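Local coordinates for putative permease protein, ABC transporter (Porphyromonas gingivalis, PDB 3IS6) that probably takes part in transport across the cell membrane, this chain holding a MacB-like periplasmic core domain of a longer permease, at residues H11-I16 with L186-S191; I16-G21 with S222-N227; K79-E84 with D158-I163; R105-C110 with P162-P167; P150-I155 with L229-P234. One frame throughout, in Å; residues are numbered along the deposited sequence.

Overall arrangement
Four of the five contacts belong to one mixed sheet or its edges; the fifth joins two loops. Interaction 3 is the buried one, a parallel strand pair carried by backbone bonds and leucines. Interaction 4 continues from its end, sharing P162 and I163, and trades strand pairing for two short side-chain hydrogen bonds beside the second subunit. Interactions 1 and 2 share I16 and strand 14-23: in 2 the strand is paired antiparallel, while in 1 the 3-10 segment leading into it meets a loop through an arginine. Interaction 5 lies on the surface, with one direct hydrogen bond between its loops, and touches interaction 2 where F226 meets S154 and I155.

Interaction 1: residues H11-I16 with L186-S191; sequences HDRICI and LRPGVS
R13 runs its side chain past the carbonyl oxygen of L186, ending in a hydrogen bond from NH1. CB is 3.5 Å from L186 O, and CG passes the same oxygen a little farther off. CD then comes to 3.2 Å from L186 O, while also approaching P188 N. From there the chain bends about CG-CD (chi3 -88°), which swings the guanidinium round so that its edge faces L186 O. NE and CZ pass the oxygen at a greater distance, and NH1 donates to L186 O at 2.9 Å. The oxygen sits close to the guanidinium plane, whereas the ring of P188 lies over the rim of one face, its CD 3.9 Å from R13 NH1. The backbone completes a two-way exchange between these residues: L186 N donates to R13 O at 3.2 Å. Next to the polar pair, C15 SG rests against L186 CD1 at 3.9 Å, both sulfur and methyl being buried. P188 begins the corner of a type II turn from R187 to V190, in which G189 takes the positive phi usual for that position. NH1 also forms a salt bridge to E55, so a single nitrogen serves a carboxylate and a main-chain oxygen. Together these two acceptors probably fix the orientation of the guanidinium where the 3-10 segment meets the end of strand 181-186.

Interaction 2: residues I16-G21 with S222-N227; sequences IVKTHG and SLTPFN
I16 and T224 exchange two backbone hydrogen bonds, I16 N to T224 O at 2.9 Å and T224 N to I16 O at 3.1 Å. K18 and S222 repeat the pattern, S222 N reaching K18 O at 2.9 Å. V17 and L223 form the non-hydrogen-bonded pair between them, an alternation that marks regular antiparallel pairing, though the strand segments are well twisted, at 127°. On the face that carries I16, K18, S222 and T224, the methyl T224 CG2 touches both K18 CG, at 3.7 Å, and I16 CG1. Because I16 places CG1 between its backbone N and carbonyl carbon (chi1 60°), CG2 turns back beside the N and reaches F226 CD1 at 3.6 Å, roughly at right angles. On the other face V17 CG2 touches L223 CD2 at 3.9 Å. Farther along, S222 OG lies in the plane of the H20 ring, at its edge. A second shell holds two of these side chains: K18 NZ forms a salt bridge with D35, and F226 stacks edge-to-face with Y183. Strand 14-23 thus runs between strand 218-225 and strand 181-186, with strand 32-36 pairing farther along it.

Interaction 3: residues K79-E84 with D158-I163; sequences KTLLAE and DMLLPI
The D158 carboxylate meets K79 N through OD2, at 2.9 Å, on the anti side and 31° out of the carboxylate plane. The lysine's amine leads away to Q156, and no salt bridge joins the pair. The other flat groups are peptides, arranged as a parallel ladder. M159 N donates to K79 O, then L81 N donates to M159 O in an almost linear bond of 3.0 Å, L161 N reaches L81 O, and A83 N donates to L161 O at 2.9 Å. The last rung is different: I163 N comes to A83 O at 3.0 Å from well above the carbonyl plane, as the chain leaves the strand. Alpha hydrogens add to the ladder, L160 CA being 3.3 Å from L81 O. The side chains of L81 and L160 run alongside each other, their CD2 atoms 4.0 Å apart. On the other face T80 CG2 packs on L161 CD1 at 3.8 Å. E84 CG rests on I163 CG2, while its carboxylate is held by R59 and T58. The chemistry is that of a sheet interior: main-chain polarity is consumed strand to strand, mostly apolar branches line both faces, and charged groups are kept to the two ends.

Interaction 4: residues R105-C110 with P162-P167; sequences RDNMTC and PITWMP
A type I turn from D106 to T109, just ahead of strand 109-113, offers N107 to T164 and W165 of the 3-10 segment that follows strand 159-162. N107 is gripped at two oxygens. W165 NE1 donates to the backbone N107 O at 2.7 Å, in the carbonyl plane and on a lone pair, and the oxygen sits at the indole's edge, 15° out of the ring plane. The side chain, with CG beside the backbone N (chi1 -74°), sends OD1 to accept from T164 OG1 at 2.6 Å. The N107 and W165 side chains run antiparallel, with the amide turned 67° from the indole plane, and OD1 of N107 comes within 3.4 Å of W165 CD1. The ring of P162 packs against the turn, its CG 3.7 Å from D106 O. The turn itself is stiffened from within: D106 OD1 accepts from M108 N at 2.7 Å, an Asx turn, and D106 O takes both the N and OG1 of T109. W165 also packs on I140 of strand 140-146. M239 of the second subunit lies against W165, and Q243 of that subunit against N107, so the turn sits where the sheet meets the partner chain.

Interaction 5: residues P150-I155 with L229-P234; sequences PHNSSI and LRLEDP
N152 and R230 bring two irregular loops together through a lone backbone bridge: R230 N donates to N152 O at 3.2 Å, almost straight at the hydrogen but 60° out of the carbonyl plane, so the oxygen is approached from above. N152 has backbone angles in the left-handed helical region (phi 54°), and the turn in the chain there presents both its carbonyl and its alpha hydrogen to R230, with N152 CA 3.2 Å from R230 O. The side chain of N152 lies across L231, obliquely, and extends toward the beginning of E232. R230 carries the other main contact. Its CG is anti to the backbone N, and after a straight start the chain bends at chi3 (-75°), which brings the guanidinium over S154; S154 CB rests on one face near its rim, 3.6 Å from R230 NH2. A water lies between S154 O and R230 NH1, though both of its bonds are weak and long, at 3.4 Å. L229 CD1 comes to 3.8 Å from N152 O. Within the first loop I155 N makes a weak bond to S153 OG. S154 also pairs by backbone with R228, just before 229-234. E232 turns its carboxylate away into a salt bridge with R241 of helix 236-241. One hydrogen bond of poor acceptor geometry, a guanidinium lying on a serine methylene and a loosely held water make this a light, largely surface junction, where the chain's last section leans on the loop before strand 159-162 without joining the sheet.

Interaction 1: residues H11-I16 with L186-S191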
# COMPACT_ATOMS: atom_id res chain seq x y z
N HIS A 11 16.53 -26.49 -6.26
CA HIS A 11 17.11 -25.51 -5.35
C HIS A 11 18.49 -25.09 -5.73
O HIS A 11 18.92 -24.02 -5.43
CB HIS A 11 17.04 -25.97 -3.93
CG HIS A 11 18.03 -27.01 -3.59
ND1 HIS A 11 17.82 -28.34 -3.88
CD2 HIS A 11 19.23 -26.94 -3.00
CE1 HIS A 11 18.86 -29.03 -3.47
NE2 HIS A 11 19.73 -28.20 -2.94
N ASP A 12 19.16 -25.97 -6.43
CA ASP A 12 20.47 -25.73 -6.95
C ASP A 12 20.45 -24.64 -8.00
O ASP A 12 21.44 -24.06 -8.28
CB ASP A 12 21.04 -27.02 -7.50
CG ASP A 12 20.00 -27.83 -8.26
OD1 ASP A 12 19.08 -28.40 -7.65
OD2 ASP A 12 20.09 -27.87 -9.49
N ARG A 13 19.30 -24.39 -8.59
CA ARG A 13 19.16 -23.37 -9.62
C ARG A 13 18.45 -22.07 -9.21
O ARG A 13 18.18 -21.25 -10.03
CB ARG A 13 18.47 -23.97 -10.85
CG ARG A 13 19.27 -25.04 -11.51
CD ARG A 13 18.68 -25.46 -12.81
NE ARG A 13 17.69 -26.50 -12.67
CZ ARG A 13 16.48 -26.42 -13.17
NH1 ARG A 13 16.12 -25.34 -13.79
NH2 ARG A 13 15.63 -27.39 -13.02
N ILE A 14 18.16 -21.91 -7.94
CA ILE A 14 17.52 -20.70 -7.48
C ILE A 14 18.52 -19.66 -7.02
O ILE A 14 19.39 -19.96 -6.28
CB ILE A 14 16.56 -20.97 -6.33
CG1 ILE A 14 15.55 -22.03 -6.73
CG2 ILE A 14 15.90 -19.73 -5.90
CD1 ILE A 14 14.72 -22.47 -5.64
N CYS A 15 18.33 -18.45 -7.49
CA CYS A 15 19.10 -17.29 -7.13
C CYS A 15 18.19 -16.19 -6.59
O CYS A 15 17.03 -16.23 -6.78
CB CYS A 15 19.82 -16.74 -8.35
SG CYS A 15 20.98 -17.82 -9.13
N ILE A 16 18.77 -15.22 -5.91
CA ILE A 16 18.11 -14.01 -5.56
C ILE A 16 18.84 -12.87 -6.23
O ILE A 16 19.96 -13.02 -6.62
CB ILE A 16 18.00 -13.73 -4.05
CG1 ILE A 16 19.35 -13.63 -3.39
CG2 ILE A 16 17.19 -14.76 -3.36
CD1 ILE A 16 19.37 -12.77 -2.15
N LEU A 186 17.03 -20.27 -12.80
CA LEU A 186 17.69 -20.44 -14.07
C LEU A 186 17.53 -21.82 -14.70
O LEU A 186 17.41 -22.79 -14.02
CB LEU A 186 19.16 -20.12 -13.93
CG LEU A 186 19.50 -18.83 -13.23
CD1 LEU A 186 20.91 -18.74 -12.93
CD2 LEU A 186 19.08 -17.70 -14.03
N ARG A 187 17.60 -21.88 -16.02
CA ARG A 187 17.67 -23.14 -16.71
C ARG A 187 19.01 -23.80 -16.48
O ARG A 187 19.99 -23.16 -16.20
CB ARG A 187 17.45 -22.96 -18.19
CG ARG A 187 16.46 -21.96 -18.54
CD ARG A 187 15.62 -22.39 -19.71
NE ARG A 187 14.59 -21.41 -20.03
CZ ARG A 187 13.29 -21.66 -19.96
NH1 ARG A 187 12.86 -22.85 -19.59
NH2 ARG A 187 12.43 -20.71 -20.26
N PRO A 188 19.05 -25.10 -16.65
CA PRO A 188 20.26 -25.86 -16.38
C PRO A 188 21.41 -25.34 -17.21
O PRO A 188 21.25 -25.01 -18.35
CB PRO A 188 19.89 -27.24 -16.86
CG PRO A 188 18.50 -27.29 -16.77
CD PRO A 188 17.99 -25.98 -17.13
N GLY A 189 22.56 -25.22 -16.59
CA GLY A 189 23.73 -24.77 -17.29
C GLY A 189 23.96 -23.29 -17.42
O GLY A 189 25.00 -22.90 -17.92
N VAL A 190 23.04 -22.47 -16.96
CA VAL A 190 23.23 -21.04 -17.01
C VAL A 190 23.87 -20.51 -15.75
O VAL A 190 23.36 -20.68 -14.67
CB VAL A 190 21.93 -20.32 -17.20
CG1 VAL A 190 22.13 -18.85 -17.11
CG2 VAL A 190 21.28 -20.71 -18.48
N SER A 191 25.01 -19.88 -15.87
CA SER A 191 25.63 -19.32 -14.72
C SER A 191 25.07 -17.97 -14.46
O SER A 191 24.82 -17.23 -15.36
CB SER A 191 27.11 -19.21 -14.91
OG SER A 191 27.38 -18.13 -15.73

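Interaction 2: residues I16-G21 with S222-N227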
# COMPACT_ATOMS: atom_id res chain seq x y z
N ILE A 16 18.77 -15.22 -5.91
CA ILE A 16 18.11 -14.01 -5.56
C ILE A 16 18.84 -12.87 -6.23
O ILE A 16 19.96 -13.02 -6.62
CB ILE A 16 18.00 -13.73 -4.05
CG1 ILE A 16 19.35 -13.63 -3.39
CG2 ILE A 16 17.19 -14.76 -3.36
CD1 ILE A 16 19.37 -12.77 -2.15
N VAL A 17 18.17 -11.74 -6.36
CA VAL A 17 18.74 -10.61 -7.00
C VAL A 17 19.29 -9.68 -5.98
O VAL A 17 18.61 -9.19 -5.16
CB VAL A 17 17.71 -9.84 -7.80
CG1 VAL A 17 18.32 -8.74 -8.46
CG2 VAL A 17 16.99 -10.72 -8.76
N LYS A 18 20.58 -9.44 -6.10
CA LYS A 18 21.30 -8.53 -5.25
C LYS A 18 21.66 -7.26 -6.00
O LYS A 18 21.66 -7.22 -7.19
CB LYS A 18 22.57 -9.17 -4.69
CG LYS A 18 22.38 -10.47 -4.02
CD LYS A 18 22.73 -10.40 -2.59
CE LYS A 18 23.93 -9.58 -2.38
NZ LYS A 18 23.86 -8.88 -1.15
N THR A 19 21.94 -6.22 -5.25
CA THR A 19 22.28 -4.94 -5.79
C THR A 19 23.57 -4.48 -5.17
O THR A 19 23.71 -4.53 -3.97
CB THR A 19 21.21 -3.92 -5.45
OG1 THR A 19 19.93 -4.45 -5.74
CG2 THR A 19 21.41 -2.66 -6.20
N HIS A 20 24.49 -4.00 -6.00
CA HIS A 20 25.78 -3.50 -5.57
C HIS A 20 26.09 -2.14 -6.18
O HIS A 20 25.68 -1.85 -7.26
CB HIS A 20 26.86 -4.46 -5.98
CG HIS A 20 26.70 -5.83 -5.47
ND1 HIS A 20 26.95 -6.17 -4.17
CD2 HIS A 20 26.32 -6.97 -6.09
CE1 HIS A 20 26.72 -7.46 -4.00
NE2 HIS A 20 26.34 -7.96 -5.15
N GLY A 21 26.86 -1.34 -5.49
CA GLY A 21 27.21 -0.04 -6.01
C GLY A 21 27.85 0.85 -4.99
O GLY A 21 28.38 0.38 -4.03
N SER A 222 22.83 -8.14 -9.71
CA SER A 222 23.38 -9.40 -10.09
C SER A 222 22.75 -10.55 -9.37
O SER A 222 22.39 -10.41 -8.25
CB SER A 222 24.88 -9.41 -9.89
OG SER A 222 25.20 -9.32 -8.55
N LEU A 223 22.66 -11.68 -10.03
CA LEU A 223 22.13 -12.87 -9.44
C LEU A 223 23.15 -13.59 -8.59
O LEU A 223 24.28 -13.74 -8.98
CB LEU A 223 21.67 -13.80 -10.51
CG LEU A 223 20.70 -13.23 -11.52
CD1 LEU A 223 20.36 -14.25 -12.46
CD2 LEU A 223 19.48 -12.75 -10.89
N THR A 224 22.73 -14.03 -7.42
CA THR A 224 23.53 -14.81 -6.51
C THR A 224 22.75 -16.03 -6.06
O THR A 224 21.61 -15.94 -5.82
CB THR A 224 23.93 -13.97 -5.30
OG1 THR A 224 25.18 -14.39 -4.82
CG2 THR A 224 22.98 -14.15 -4.19
N PRO A 225 23.40 -17.17 -5.91
CA PRO A 225 22.70 -18.39 -5.56
C PRO A 225 22.01 -18.26 -4.22
O PRO A 225 22.52 -17.62 -3.37
CB PRO A 225 23.84 -19.39 -5.43
CG PRO A 225 24.85 -18.88 -6.25
CD PRO A 225 24.82 -17.43 -6.06
N PHE A 226 20.84 -18.85 -4.08
CA PHE A 226 20.06 -18.64 -2.89
C PHE A 226 20.36 -19.69 -1.87
O PHE A 226 20.14 -20.82 -2.11
CB PHE A 226 18.58 -18.65 -3.25
CG PHE A 226 17.65 -18.61 -2.08
CD1 PHE A 226 17.73 -17.61 -1.16
CD2 PHE A 226 16.68 -19.56 -1.93
CE1 PHE A 226 16.87 -17.60 -0.09
CE2 PHE A 226 15.84 -19.53 -0.89
CZ PHE A 226 15.93 -18.56 0.03
N ASN A 227 20.85 -19.28 -0.72
CA ASN A 227 21.01 -20.14 0.43
C ASN A 227 19.99 -19.76 1.49
O ASN A 227 20.07 -18.74 2.06
CB ASN A 227 22.42 -20.01 0.99
CG ASN A 227 22.68 -20.92 2.16
OD1 ASN A 227 21.78 -21.38 2.81
ND2 ASN A 227 23.92 -21.19 2.42

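Interaction 3: residues K79-E84 with D158-I163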
# COMPACT_ATOMS: atom_id res chain seq x y z
N LYS A 79 2.34 -13.92 11.06
CA LYS A 79 3.38 -13.35 10.23
C LYS A 79 2.98 -13.44 8.78
O LYS A 79 2.81 -14.50 8.26
CB LYS A 79 4.69 -14.08 10.43
CG LYS A 79 5.83 -13.40 9.78
CD LYS A 79 6.99 -14.29 9.61
CE LYS A 79 8.25 -13.60 9.76
NZ LYS A 79 8.97 -14.16 10.89
N THR A 80 2.85 -12.30 8.16
CA THR A 80 2.25 -12.18 6.87
C THR A 80 3.23 -11.81 5.76
O THR A 80 3.95 -10.88 5.84
CB THR A 80 1.14 -11.13 6.92
OG1 THR A 80 0.14 -11.54 7.83
CG2 THR A 80 0.55 -10.94 5.62
N LEU A 81 3.19 -12.58 4.70
CA LEU A 81 4.02 -12.40 3.57
C LEU A 81 3.17 -12.22 2.31
O LEU A 81 2.25 -12.93 2.08
CB LEU A 81 4.95 -13.58 3.41
CG LEU A 81 5.95 -13.63 2.27
CD1 LEU A 81 7.03 -12.65 2.47
CD2 LEU A 81 6.52 -14.97 2.16
N LEU A 82 3.54 -11.27 1.49
CA LEU A 82 2.85 -11.01 0.26
C LEU A 82 3.56 -11.68 -0.90
O LEU A 82 4.72 -11.50 -1.08
CB LEU A 82 2.76 -9.52 0.04
CG LEU A 82 1.62 -8.74 0.69
CD1 LEU A 82 1.55 -8.99 2.09
CD2 LEU A 82 1.74 -7.30 0.44
N ALA A 83 2.83 -12.47 -1.66
CA ALA A 83 3.39 -13.32 -2.69
C ALA A 83 2.53 -13.49 -3.94
O ALA A 83 1.39 -13.16 -3.95
CB ALA A 83 3.71 -14.62 -2.14
N GLU A 84 3.15 -13.97 -4.99
CA GLU A 84 2.51 -14.25 -6.25
C GLU A 84 2.10 -15.72 -6.30
O GLU A 84 2.59 -16.51 -5.57
CB GLU A 84 3.42 -13.91 -7.42
CG GLU A 84 3.96 -12.51 -7.43
CD GLU A 84 4.81 -12.20 -8.64
OE1 GLU A 84 5.64 -13.01 -9.03
OE2 GLU A 84 4.63 -11.15 -9.21
N ASP A 158 3.25 -17.35 8.31
CA ASP A 158 1.97 -17.87 8.74
C ASP A 158 0.80 -17.68 7.77
O ASP A 158 -0.06 -18.49 7.68
CB ASP A 158 1.61 -17.36 10.12
CG ASP A 158 2.74 -17.53 11.11
OD1 ASP A 158 3.45 -18.53 11.03
OD2 ASP A 158 2.95 -16.64 11.96
N MSE A 159 0.77 -16.54 7.11
CA MSE A 159 -0.29 -16.17 6.20
C MSE A 159 0.28 -15.60 4.92
O MSE A 159 1.19 -14.85 4.95
CB MSE A 159 -1.22 -15.15 6.87
CG MSE A 159 -2.27 -14.48 5.99
SE MSE A 159 -3.68 -13.51 7.00
CE MSE A 159 -2.73 -11.97 7.34
N LEU A 160 -0.31 -15.95 3.80
CA LEU A 160 0.10 -15.43 2.53
C LEU A 160 -1.03 -14.63 1.90
O LEU A 160 -2.13 -15.06 1.86
CB LEU A 160 0.50 -16.56 1.59
CG LEU A 160 1.71 -17.42 1.89
CD1 LEU A 160 1.78 -18.64 1.06
CD2 LEU A 160 2.95 -16.63 1.79
N LEU A 161 -0.70 -13.45 1.40
CA LEU A 161 -1.64 -12.57 0.74
C LEU A 161 -1.10 -12.23 -0.63
O LEU A 161 0.05 -12.25 -0.83
CB LEU A 161 -1.81 -11.30 1.53
CG LEU A 161 -2.64 -11.33 2.78
CD1 LEU A 161 -2.49 -10.09 3.55
CD2 LEU A 161 -4.05 -11.56 2.47
N PRO A 162 -1.95 -11.89 -1.57
CA PRO A 162 -1.45 -11.56 -2.88
C PRO A 162 -0.63 -10.29 -2.90
O PRO A 162 -0.93 -9.34 -2.24
CB PRO A 162 -2.71 -11.41 -3.71
CG PRO A 162 -3.71 -11.99 -2.98
CD PRO A 162 -3.40 -11.84 -1.56
N ILE A 163 0.40 -10.30 -3.71
CA ILE A 163 1.31 -9.20 -3.85
C ILE A 163 0.62 -7.98 -4.40
O ILE A 163 1.03 -6.90 -4.16
CB ILE A 163 2.57 -9.54 -4.63
CG1 ILE A 163 3.72 -8.73 -4.09
CG2 ILE A 163 2.41 -9.30 -6.06
CD1 ILE A 163 4.97 -9.30 -4.33

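Interaction 4: residues R105-C110 with P162-P167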
# COMPACT_ATOMS: atom_id res chain seq x y z
N ARG A 105 -4.83 -15.32 -6.11
CA ARG A 105 -5.33 -14.48 -7.18
C ARG A 105 -6.36 -13.42 -6.79
O ARG A 105 -6.46 -12.43 -7.43
CB ARG A 105 -5.81 -15.31 -8.34
CG ARG A 105 -4.80 -16.27 -8.80
CD ARG A 105 -5.12 -16.92 -10.06
NE ARG A 105 -3.96 -16.87 -10.92
CZ ARG A 105 -3.09 -17.86 -11.05
NH1 ARG A 105 -2.06 -17.73 -11.84
NH2 ARG A 105 -3.27 -18.97 -10.40
N ASP A 106 -7.11 -13.64 -5.74
CA ASP A 106 -8.15 -12.72 -5.34
C ASP A 106 -7.70 -11.96 -4.12
O ASP A 106 -7.36 -12.55 -3.14
CB ASP A 106 -9.39 -13.51 -5.01
CG ASP A 106 -10.52 -12.65 -4.53
OD1 ASP A 106 -10.32 -11.56 -4.02
OD2 ASP A 106 -11.64 -13.10 -4.66
N ASN A 107 -7.74 -10.65 -4.19
CA ASN A 107 -7.22 -9.80 -3.15
C ASN A 107 -7.93 -9.96 -1.82
O ASN A 107 -7.38 -9.65 -0.82
CB ASN A 107 -7.22 -8.34 -3.58
CG ASN A 107 -6.13 -8.02 -4.58
OD1 ASN A 107 -4.99 -8.35 -4.41
ND2 ASN A 107 -6.50 -7.35 -5.64
N MSE A 108 -9.13 -10.50 -1.82
CA MSE A 108 -9.88 -10.63 -0.58
C MSE A 108 -9.73 -11.99 0.08
O MSE A 108 -10.50 -12.35 0.93
CB MSE A 108 -11.35 -10.25 -0.75
CG MSE A 108 -11.60 -8.86 -1.24
SE MSE A 108 -11.07 -7.52 -0.05
CE MSE A 108 -12.38 -7.76 1.25
N THR A 109 -8.73 -12.74 -0.33
CA THR A 109 -8.52 -14.06 0.19
C THR A 109 -7.07 -14.31 0.58
O THR A 109 -6.20 -13.69 0.06
CB THR A 109 -8.88 -15.11 -0.83
OG1 THR A 109 -7.90 -15.07 -1.86
CG2 THR A 109 -10.21 -14.85 -1.41
N CYS A 110 -6.86 -15.22 1.50
CA CYS A 110 -5.55 -15.57 2.00
C CYS A 110 -5.32 -17.06 2.12
O CYS A 110 -6.23 -17.82 2.10
CB CYS A 110 -5.31 -14.94 3.35
SG CYS A 110 -6.17 -15.64 4.66
N PRO A 162 -1.95 -11.89 -1.57
CA PRO A 162 -1.45 -11.56 -2.88
C PRO A 162 -0.63 -10.29 -2.90
O PRO A 162 -0.93 -9.34 -2.24
CB PRO A 162 -2.71 -11.41 -3.71
CG PRO A 162 -3.71 -11.99 -2.98
CD PRO A 162 -3.40 -11.84 -1.56
N ILE A 163 0.40 -10.30 -3.71
CA ILE A 163 1.31 -9.20 -3.85
C ILE A 163 0.62 -7.98 -4.40
O ILE A 163 1.03 -6.90 -4.16
CB ILE A 163 2.57 -9.54 -4.63
CG1 ILE A 163 3.72 -8.73 -4.09
CG2 ILE A 163 2.41 -9.30 -6.06
CD1 ILE A 163 4.97 -9.30 -4.33
N THR A 164 -0.51 -8.20 -5.04
CA THR A 164 -1.32 -7.16 -5.65
C THR A 164 -1.99 -6.27 -4.61
O THR A 164 -2.60 -5.33 -4.93
CB THR A 164 -2.36 -7.70 -6.63
OG1 THR A 164 -3.01 -8.83 -6.07
CG2 THR A 164 -1.73 -8.11 -7.88
N TRP A 165 -1.86 -6.60 -3.35
CA TRP A 165 -2.28 -5.71 -2.31
C TRP A 165 -1.46 -4.45 -2.38
O TRP A 165 -1.89 -3.44 -1.96
CB TRP A 165 -2.12 -6.33 -0.94
CG TRP A 165 -3.27 -7.08 -0.48
CD1 TRP A 165 -3.99 -7.96 -1.18
CD2 TRP A 165 -3.84 -7.04 0.80
NE1 TRP A 165 -4.98 -8.47 -0.42
CE2 TRP A 165 -4.90 -7.92 0.81
CE3 TRP A 165 -3.54 -6.34 1.96
CZ2 TRP A 165 -5.68 -8.10 1.90
CZ3 TRP A 165 -4.32 -6.53 3.04
CH2 TRP A 165 -5.37 -7.41 3.01
N MSE A 166 -0.25 -4.55 -2.87
CA MSE A 166 0.62 -3.41 -2.96
C MSE A 166 0.16 -2.48 -4.09
O MSE A 166 -0.32 -2.92 -5.08
CB MSE A 166 2.08 -3.83 -3.17
CG MSE A 166 2.71 -4.60 -2.05
SE MSE A 166 3.14 -3.59 -0.52
CE MSE A 166 4.42 -2.52 -1.23
N PRO A 167 0.38 -1.21 -3.93
CA PRO A 167 -0.01 -0.23 -4.92
C PRO A 167 0.72 -0.47 -6.22
O PRO A 167 1.83 -0.91 -6.22
CB PRO A 167 0.50 1.04 -4.31
CG PRO A 167 0.47 0.84 -2.96
CD PRO A 167 0.79 -0.55 -2.70

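Interaction 5: residues P150-I155 with L229-P234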
# COMPACT_ATOMS: atom_id res chain seq x y z
N PRO A 150 9.43 -24.92 5.17
CA PRO A 150 10.51 -25.55 5.89
C PRO A 150 11.06 -24.65 7.00
O PRO A 150 11.14 -23.49 6.83
CB PRO A 150 11.56 -25.73 4.81
CG PRO A 150 10.82 -25.84 3.61
CD PRO A 150 9.61 -25.04 3.73
N HIS A 151 11.41 -25.25 8.12
CA HIS A 151 11.99 -24.57 9.26
C HIS A 151 13.45 -24.17 9.04
O HIS A 151 14.07 -24.59 8.11
CB HIS A 151 11.86 -25.43 10.52
N ASN A 152 13.97 -23.32 9.90
CA ASN A 152 15.33 -22.88 9.82
C ASN A 152 15.63 -22.32 8.44
O ASN A 152 16.65 -22.54 7.89
CB ASN A 152 16.30 -23.98 10.20
CG ASN A 152 16.23 -24.34 11.63
OD1 ASN A 152 16.24 -25.47 11.96
ND2 ASN A 152 16.14 -23.39 12.46
N SER A 153 14.68 -21.58 7.92
CA SER A 153 14.76 -21.02 6.61
C SER A 153 14.39 -19.54 6.60
O SER A 153 13.59 -19.12 7.37
CB SER A 153 13.88 -21.83 5.67
OG SER A 153 13.63 -21.17 4.49
N SER A 154 14.99 -18.78 5.72
CA SER A 154 14.72 -17.36 5.57
C SER A 154 13.29 -17.06 5.12
O SER A 154 12.81 -16.00 5.31
CB SER A 154 15.72 -16.69 4.65
OG SER A 154 15.77 -17.31 3.42
N ILE A 155 12.64 -18.01 4.50
CA ILE A 155 11.31 -17.80 4.00
C ILE A 155 10.34 -18.25 5.06
O ILE A 155 10.20 -19.40 5.29
CB ILE A 155 11.11 -18.54 2.70
CG1 ILE A 155 12.18 -18.12 1.70
CG2 ILE A 155 9.76 -18.23 2.13
CD1 ILE A 155 12.10 -18.74 0.43
N LEU A 229 19.33 -20.89 4.47
CA LEU A 229 19.51 -21.20 5.87
C LEU A 229 19.43 -19.98 6.73
O LEU A 229 20.10 -19.04 6.52
CB LEU A 229 20.85 -21.88 6.06
CG LEU A 229 21.26 -22.23 7.47
CD1 LEU A 229 20.39 -23.23 8.06
CD2 LEU A 229 22.67 -22.65 7.51
N ARG A 230 18.53 -20.02 7.69
CA ARG A 230 18.46 -19.05 8.75
C ARG A 230 17.97 -19.77 9.99
O ARG A 230 16.84 -20.02 10.14
CB ARG A 230 17.55 -17.90 8.40
CG ARG A 230 17.70 -16.73 9.31
CD ARG A 230 16.69 -15.66 9.12
NE ARG A 230 16.96 -14.90 7.92
CZ ARG A 230 16.09 -14.12 7.30
NH1 ARG A 230 14.87 -13.98 7.77
NH2 ARG A 230 16.47 -13.49 6.22
N LEU A 231 18.89 -20.14 10.86
CA LEU A 231 18.59 -20.92 12.02
C LEU A 231 17.78 -20.18 13.05
O LEU A 231 18.02 -19.06 13.30
CB LEU A 231 19.87 -21.41 12.65
CG LEU A 231 20.75 -22.32 11.83
CD1 LEU A 231 22.11 -22.23 12.30
CD2 LEU A 231 20.26 -23.71 11.90
N GLU A 232 16.81 -20.85 13.65
CA GLU A 232 16.02 -20.27 14.70
C GLU A 232 16.93 -19.99 15.90
O GLU A 232 17.77 -20.77 16.19
CB GLU A 232 14.90 -21.22 15.07
CG GLU A 232 13.94 -20.64 16.05
CD GLU A 232 13.05 -21.65 16.78
OE1 GLU A 232 13.09 -22.84 16.49
OE2 GLU A 232 12.32 -21.22 17.66
N ASP A 233 16.74 -18.89 16.59
CA ASP A 233 17.67 -18.48 17.61
C ASP A 233 17.80 -19.62 18.60
O ASP A 233 16.86 -20.03 19.18
CB ASP A 233 17.09 -17.25 18.27
CG ASP A 233 17.96 -16.66 19.34
OD1 ASP A 233 19.10 -17.03 19.50
OD2 ASP A 233 17.48 -15.79 20.02
N PRO A 234 19.00 -20.13 18.76
CA PRO A 234 19.19 -21.35 19.53
C PRO A 234 19.39 -21.15 21.00
O PRO A 234 20.40 -21.49 21.48
CB PRO A 234 20.44 -21.94 18.90
CG PRO A 234 21.15 -20.86 18.45
CD PRO A 234 20.19 -19.85 17.95
O HOH W 1 11.64 -13.22 6.89